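Local coordinates for protein putative carbohydrate-active enzyme (Uncultured organism, PDB 5WH8) that is a GH5-family cellulase module of a longer, multi-modular protein and probably hydrolyses glycosidic bonds in cellulose, at residues Q17-V22 against V225-G230; A166-I171 against D197-D202. All blocks are in the same frame, centred on the assembly; numbering follows the deposited sequence.

Contact 1: Q17-V22 against V225-G230. With EDO (1,2-ethanediol), chain C.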
loop_
_atom_site.group_PDB
_atom_site.type_symbol
_atom_site.label_atom_id
_atom_site.label_comp_id
_atom_site.label_asym_id
_atom_site.label_seq_id
_atom_site.Cartn_x
_atom_site.Cartn_y
_atom_site.Cartn_z
ATOM N N GLN A 17 1.904 -2.789 17.388
ATOM C CA GLN A 17 1.601 -2.895 18.828
ATOM C C GLN A 17 0.160 -2.461 19.072
ATOM O O GLN A 17 -0.174 -1.281 18.963
ATOM C CB GLN A 17 2.551 -2.034 19.660
ATOM C CG GLN A 17 3.966 -2.586 19.808
ATOM C CD GLN A 17 4.826 -1.757 20.761
ATOM O OE1 GLN A 17 4.369 -0.765 21.333
ATOM N NE2 GLN A 17 6.076 -2.171 20.937
ATOM N N GLY A 18 -0.701 -3.424 19.377
ATOM C CA GLY A 18 -2.124 -3.165 19.501
ATOM C C GLY A 18 -2.670 -2.626 18.195
ATOM O O GLY A 18 -2.478 -3.231 17.135
ATOM N N THR A 19 -3.322 -1.473 18.255
ATOM C CA THR A 19 -3.909 -0.885 17.061
ATOM C C THR A 19 -2.962 0.034 16.308
ATOM O O THR A 19 -3.376 0.652 15.311
ATOM C CB THR A 19 -5.148 -0.053 17.384
ATOM O OG1 THR A 19 -4.770 1.024 18.260
ATOM C CG2 THR A 19 -6.225 -0.925 18.029
ATOM N N GLN A 20 -1.713 0.122 16.760
ATOM C CA GLN A 20 -0.772 1.119 16.247
ATOM C C GLN A 20 0.482 0.524 15.639
ATOM O O GLN A 20 1.142 -0.328 16.233
ATOM C CB GLN A 20 -0.364 2.070 17.367
ATOM C CG GLN A 20 0.544 3.201 16.903
ATOM C CD GLN A 20 -0.178 4.167 15.976
ATOM O OE1 GLN A 20 -1.223 4.714 16.343
ATOM N NE2 GLN A 20 0.349 4.355 14.754
ATOM N N MET A 21 0.836 1.022 14.457
ATOM C CA MET A 21 2.129 0.726 13.855
ATOM C C MET A 21 3.189 1.623 14.523
ATOM O O MET A 21 2.984 2.830 14.667
ATOM C CB MET A 21 2.057 0.947 12.337
ATOM C CG MET A 21 3.315 0.512 11.577
ATOM S SD MET A 21 3.150 0.662 9.771
ATOM C CE MET A 21 3.148 2.451 9.563
ATOM N N VAL A 22 4.291 1.021 14.970
ATOM C CA VAL A 22 5.362 1.734 15.677
ATOM C C VAL A 22 6.732 1.551 15.020
ATOM O O VAL A 22 6.956 0.596 14.284
ATOM C CB VAL A 22 5.455 1.269 17.159
ATOM C CG1 VAL A 22 4.189 1.609 17.903
ATOM C CG2 VAL A 22 5.739 -0.215 17.274
ATOM N N VAL A 225 -15.435 0.482 14.597
ATOM C CA VAL A 225 -15.736 -0.813 15.230
ATOM C C VAL A 225 -14.475 -1.689 15.260
ATOM O O VAL A 225 -14.129 -2.259 16.290
ATOM C CB VAL A 225 -16.902 -1.579 14.521
ATOM C CG1 VAL A 225 -17.051 -3.004 15.101
ATOM C CG2 VAL A 225 -18.212 -0.796 14.633
ATOM N N ALA A 226 -13.767 -1.781 14.133
ATOM C CA ALA A 226 -12.543 -2.579 14.084
ATOM C C ALA A 226 -11.458 -2.077 15.023
ATOM O O ALA A 226 -10.791 -2.867 15.694
ATOM C CB ALA A 226 -11.995 -2.627 12.647
ATOM N N ILE A 227 -11.247 -0.770 15.058
ATOM C CA ILE A 227 -10.288 -0.172 15.965
ATOM C C ILE A 227 -10.653 -0.456 17.431
ATOM O O ILE A 227 -9.795 -0.832 18.231
ATOM C CB ILE A 227 -10.181 1.345 15.741
ATOM C CG1 ILE A 227 -9.631 1.636 14.335
ATOM C CG2 ILE A 227 -9.286 1.996 16.848
ATOM C CD1 ILE A 227 -9.746 3.102 13.927
ATOM N N ASN A 228 -11.928 -0.303 17.765
ATOM C CA ASN A 228 -12.365 -0.537 19.137
ATOM C C ASN A 228 -12.213 -1.991 19.552
ATOM O O ASN A 228 -11.999 -2.287 20.748
ATOM C CB ASN A 228 -13.814 -0.067 19.306
ATOM C CG ASN A 228 -13.943 1.452 19.283
ATOM O OD1 ASN A 228 -12.968 2.196 19.501
ATOM N ND2 ASN A 228 -15.141 1.926 19.045
ATOM N N LYS A 229 -12.281 -2.900 18.584
ATOM C CA LYS A 229 -12.058 -4.323 18.823
ATOM C C LYS A 229 -10.578 -4.761 18.701
ATOM O O LYS A 229 -10.274 -5.956 18.757
ATOM C CB LYS A 229 -12.925 -5.138 17.868
ATOM C CG LYS A 229 -14.422 -4.978 18.194
ATOM C CD LYS A 229 -15.296 -5.897 17.377
ATOM C CE LYS A 229 -15.120 -7.361 17.777
ATOM N NZ LYS A 229 -15.505 -7.629 19.192
ATOM N N GLY A 230 -9.683 -3.793 18.515
ATOM C CA GLY A 230 -8.251 -4.022 18.624
ATOM C C GLY A 230 -7.458 -4.217 17.351
ATOM O O GLY A 230 -6.293 -4.619 17.453
HETATM C C1 EDO C . -3.708 -5.954 16.175
HETATM O O1 EDO C . -2.288 -5.759 16.185
HETATM C C2 EDO C . -4.097 -6.640 14.874
HETATM O O2 EDO C . -4.149 -5.681 13.808
#

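Contact 2: A166-I171 against D197-D202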
loop_
_atom_site.group_PDB
_atom_site.type_symbol
_atom_site.label_atom_id
_atom_site.label_comp_id
_atom_site.label_asym_id
_atom_site.label_seq_id
_atom_site.Cartn_x
_atom_site.Cartn_y
_atom_site.Cartn_z
ATOM N N ALA A 166 -3.304 -19.700 4.517
ATOM C CA ALA A 166 -2.478 -20.422 3.525
ATOM C C ALA A 166 -1.181 -19.674 3.201
ATOM O O ALA A 166 -0.099 -20.272 3.124
ATOM C CB ALA A 166 -3.284 -20.672 2.224
ATOM N N VAL A 167 -1.282 -18.366 3.005
ATOM C CA VAL A 167 -0.129 -17.567 2.584
ATOM C C VAL A 167 0.793 -17.133 3.740
ATOM O O VAL A 167 2.010 -17.094 3.573
ATOM C CB VAL A 167 -0.621 -16.297 1.788
ATOM C CG1 VAL A 167 0.491 -15.307 1.564
ATOM C CG2 VAL A 167 -1.268 -16.721 0.445
ATOM N N ILE A 168 0.243 -16.767 4.896
ATOM C CA ILE A 168 1.078 -16.197 5.951
ATOM C C ILE A 168 2.123 -17.207 6.455
ATOM O O ILE A 168 3.271 -16.823 6.678
ATOM C CB ILE A 168 0.223 -15.636 7.107
ATOM C CG1 ILE A 168 -0.482 -14.351 6.610
ATOM C CG2 ILE A 168 1.085 -15.336 8.349
ATOM C CD1 ILE A 168 -1.446 -13.761 7.599
ATOM N N PRO A 169 1.754 -18.494 6.606
ATOM C CA PRO A 169 2.822 -19.422 7.024
ATOM C C PRO A 169 3.972 -19.545 6.016
ATOM O O PRO A 169 5.121 -19.806 6.401
ATOM C CB PRO A 169 2.079 -20.760 7.175
ATOM C CG PRO A 169 0.666 -20.358 7.498
ATOM C CD PRO A 169 0.427 -19.131 6.630
ATOM N N VAL A 170 3.666 -19.381 4.740
ATOM C CA VAL A 170 4.674 -19.437 3.682
ATOM C C VAL A 170 5.611 -18.234 3.791
ATOM O O VAL A 170 6.823 -18.350 3.597
ATOM C CB VAL A 170 4.005 -19.480 2.301
ATOM C CG1 VAL A 170 5.017 -19.321 1.182
ATOM C CG2 VAL A 170 3.213 -20.785 2.132
ATOM N N ILE A 171 5.044 -17.080 4.111
ATOM C CA ILE A 171 5.855 -15.884 4.318
ATOM C C ILE A 171 6.698 -15.993 5.605
ATOM O O ILE A 171 7.898 -15.723 5.605
ATOM C CB ILE A 171 4.947 -14.623 4.375
ATOM C CG1 ILE A 171 4.370 -14.346 2.981
ATOM C CG2 ILE A 171 5.718 -13.415 4.942
ATOM C CD1 ILE A 171 3.355 -13.176 2.966
ATOM N N ASP A 197 -13.426 -12.101 14.138
ATOM C CA ASP A 197 -12.668 -13.346 14.122
ATOM C C ASP A 197 -11.281 -13.078 13.550
ATOM O O ASP A 197 -10.968 -13.534 12.464
ATOM C CB ASP A 197 -13.405 -14.396 13.286
ATOM C CG ASP A 197 -12.791 -15.791 13.384
ATOM O OD1 ASP A 197 -12.018 -16.078 14.326
ATOM O OD2 ASP A 197 -13.109 -16.618 12.506
ATOM N N PRO A 198 -10.443 -12.318 14.279
ATOM C CA PRO A 198 -9.158 -11.915 13.695
ATOM C C PRO A 198 -8.149 -13.040 13.546
ATOM O O PRO A 198 -8.257 -14.096 14.189
ATOM C CB PRO A 198 -8.630 -10.851 14.671
ATOM C CG PRO A 198 -9.409 -11.000 15.905
ATOM C CD PRO A 198 -10.712 -11.673 15.572
ATOM N N LEU A 199 -7.169 -12.804 12.675
ATOM C CA LEU A 199 -6.019 -13.705 12.518
ATOM C C LEU A 199 -5.200 -13.814 13.811
ATOM O O LEU A 199 -5.098 -12.847 14.572
ATOM C CB LEU A 199 -5.116 -13.217 11.377
ATOM C CG LEU A 199 -5.750 -13.231 9.995
ATOM C CD1 LEU A 199 -4.989 -12.300 9.037
ATOM C CD2 LEU A 199 -5.740 -14.660 9.485
ATOM N N SER A 200 -4.617 -14.986 14.065
ATOM C CA SER A 200 -3.858 -15.189 15.318
ATOM C C SER A 200 -2.359 -14.878 15.234
ATOM O O SER A 200 -1.616 -15.107 16.188
ATOM C CB SER A 200 -4.032 -16.635 15.808
ATOM O OG SER A 200 -5.388 -16.853 16.139
ATOM N N TYR A 201 -1.914 -14.341 14.109
ATOM C CA TYR A 201 -0.499 -14.058 13.891
ATOM C C TYR A 201 -0.114 -12.683 14.431
ATOM O O TYR A 201 -0.950 -11.785 14.474
ATOM C CB TYR A 201 -0.172 -14.110 12.392
ATOM C CG TYR A 201 -0.574 -15.391 11.707
ATOM C CD1 TYR A 201 0.181 -16.543 11.847
ATOM C CD2 TYR A 201 -1.712 -15.445 10.909
ATOM C CE1 TYR A 201 -0.192 -17.722 11.212
ATOM C CE2 TYR A 201 -2.083 -16.601 10.272
ATOM C CZ TYR A 201 -1.331 -17.744 10.434
ATOM O OH TYR A 201 -1.726 -18.900 9.788
ATOM N N ASP A 202 1.157 -12.517 14.805
ATOM C CA ASP A 202 1.718 -11.215 15.178
ATOM C C ASP A 202 2.007 -10.331 13.948
ATOM O O ASP A 202 2.177 -10.835 12.833
ATOM C CB ASP A 202 3.041 -11.383 15.952
ATOM C CG ASP A 202 2.891 -12.158 17.246
ATOM O OD1 ASP A 202 1.856 -12.011 17.934
ATOM O OD2 ASP A 202 3.841 -12.904 17.586
#

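Contact 1: Q17-V22 against V225-G230
The type II' turn of a beta hairpin, with Thr19 at its tip, rests against Gly230 in the Schellman motif that ends helix 217-228. The methyl of Thr19 does the touching. CG2 lies 3.6 Å from Ile227 O and also borders the carbonyl carbon of Gly230. A looser apolar contact joins Thr19 CG2 to Ile227 CG2 at 4.4 Å. CG2 stands anti to the Thr19 carbonyl carbon, while OG1 sits between the backbone N and that carbon (chi1 61°). This puts the methyl, not the hydroxyl, against the helix end.

Both partners are folded by their own backbone bonds. In the hairpin, Gln17 N bonds Gln20 O at 2.8 Å and Gln20 N bonds Gln17 O at 3.0 Å. Gly18 takes the positive phi of the turn. In the helix end, Gly230 N bonds Ile227 O at 3.0 Å, and Leu231 N reaches back to Ala226 O. Gly230 is the C-prime residue, with phi 99°. The oxygen facing the Thr19 methyl therefore already holds a helix-ending bond.

In this TIM barrel, the helix end leads into strand 233-239. The contact thus lies where the barrel strands start, at the end opposite the catalytic face of the family. The hairpin reaches across this end, and Met21 packs on Phe234 and Leu31. The Gln20 amide reaches forward to the next residue, where NE2 donates to Met21 O at 3.0 Å, and the N-H points nearly straight at the oxygen (160°). The same NE2 makes a weak bond to Lys265 O.

A 1,2-ethanediol, probably from the crystallisation liquor, lies beside both segments. Its O1 donates to Gly18 O at 2.7 Å, and its C1 makes a contact with Gly230 O at 3.2 Å. It also bonds Val204 O and Ala232 N.

Contact 2: A166-I171 against D197-D202
Leu199 is held at its backbone N by a hydrogen bond with Tyr206 OH, while its side chain faces Ile168. Ile168 belongs to helix 157-172, an outer helix of the TIM barrel. Leu199 and Tyr201 lie in the loop that leads into strand 204-211. The contact is apolar and centres on Ile168.

The CG2 methyl of Ile168 sits over one face of the Tyr201 ring as a CH-pi contact. It is 3.6 Å from the ring centroid and only 6° off the normal. CG2 is anti to the backbone N of Ile168 (chi1 -71° for CG1), which sets the methyl over the ring centre and carries CG1 on toward Leu199. The longer branch stays on the same side of the ring, displaced from its centre, with Ile168 CD1 3.7 Å from Tyr201 CD2. The same CD1 meets Leu199 CD1 at 4.1 Å.

Deeper in, Ile168 packs on Ile180 and Leu199 on Cys182, both of strand 180-182. Arg172 NH1 bonds Asp202 O and ties the far end of the loop to the helix end. At the outer side, the helix is kinked at Pro169. There the proline crosses Tyr201 at about a right angle, with Pro169 CG 3.6 Å from Tyr201 OH.

Overall arrangement
Both contacts lie about 18 Å from the centre of the chain. Contact 1 is at the surface, with no touching residue buried. Contact 2 is partly buried, with Ile168 and Leu199 inside. Their centres are about 17 Å apart. In the chain, contact 2 falls between the two segments of contact 1. They share no helix or strand: contact 1 joins the hairpin to the end of helix 217-228, contact 2 joins helix 157-172 to the loop before strand 204-211. Pro198 of that loop touches Leu231, next to Gly230. In contact 1 one methyl meets backbone atoms, and a bound ethanediol lies beside it. In contact 2 an isoleucine packs on a tyrosine ring and a leucine, with a proline at the phenol oxygen.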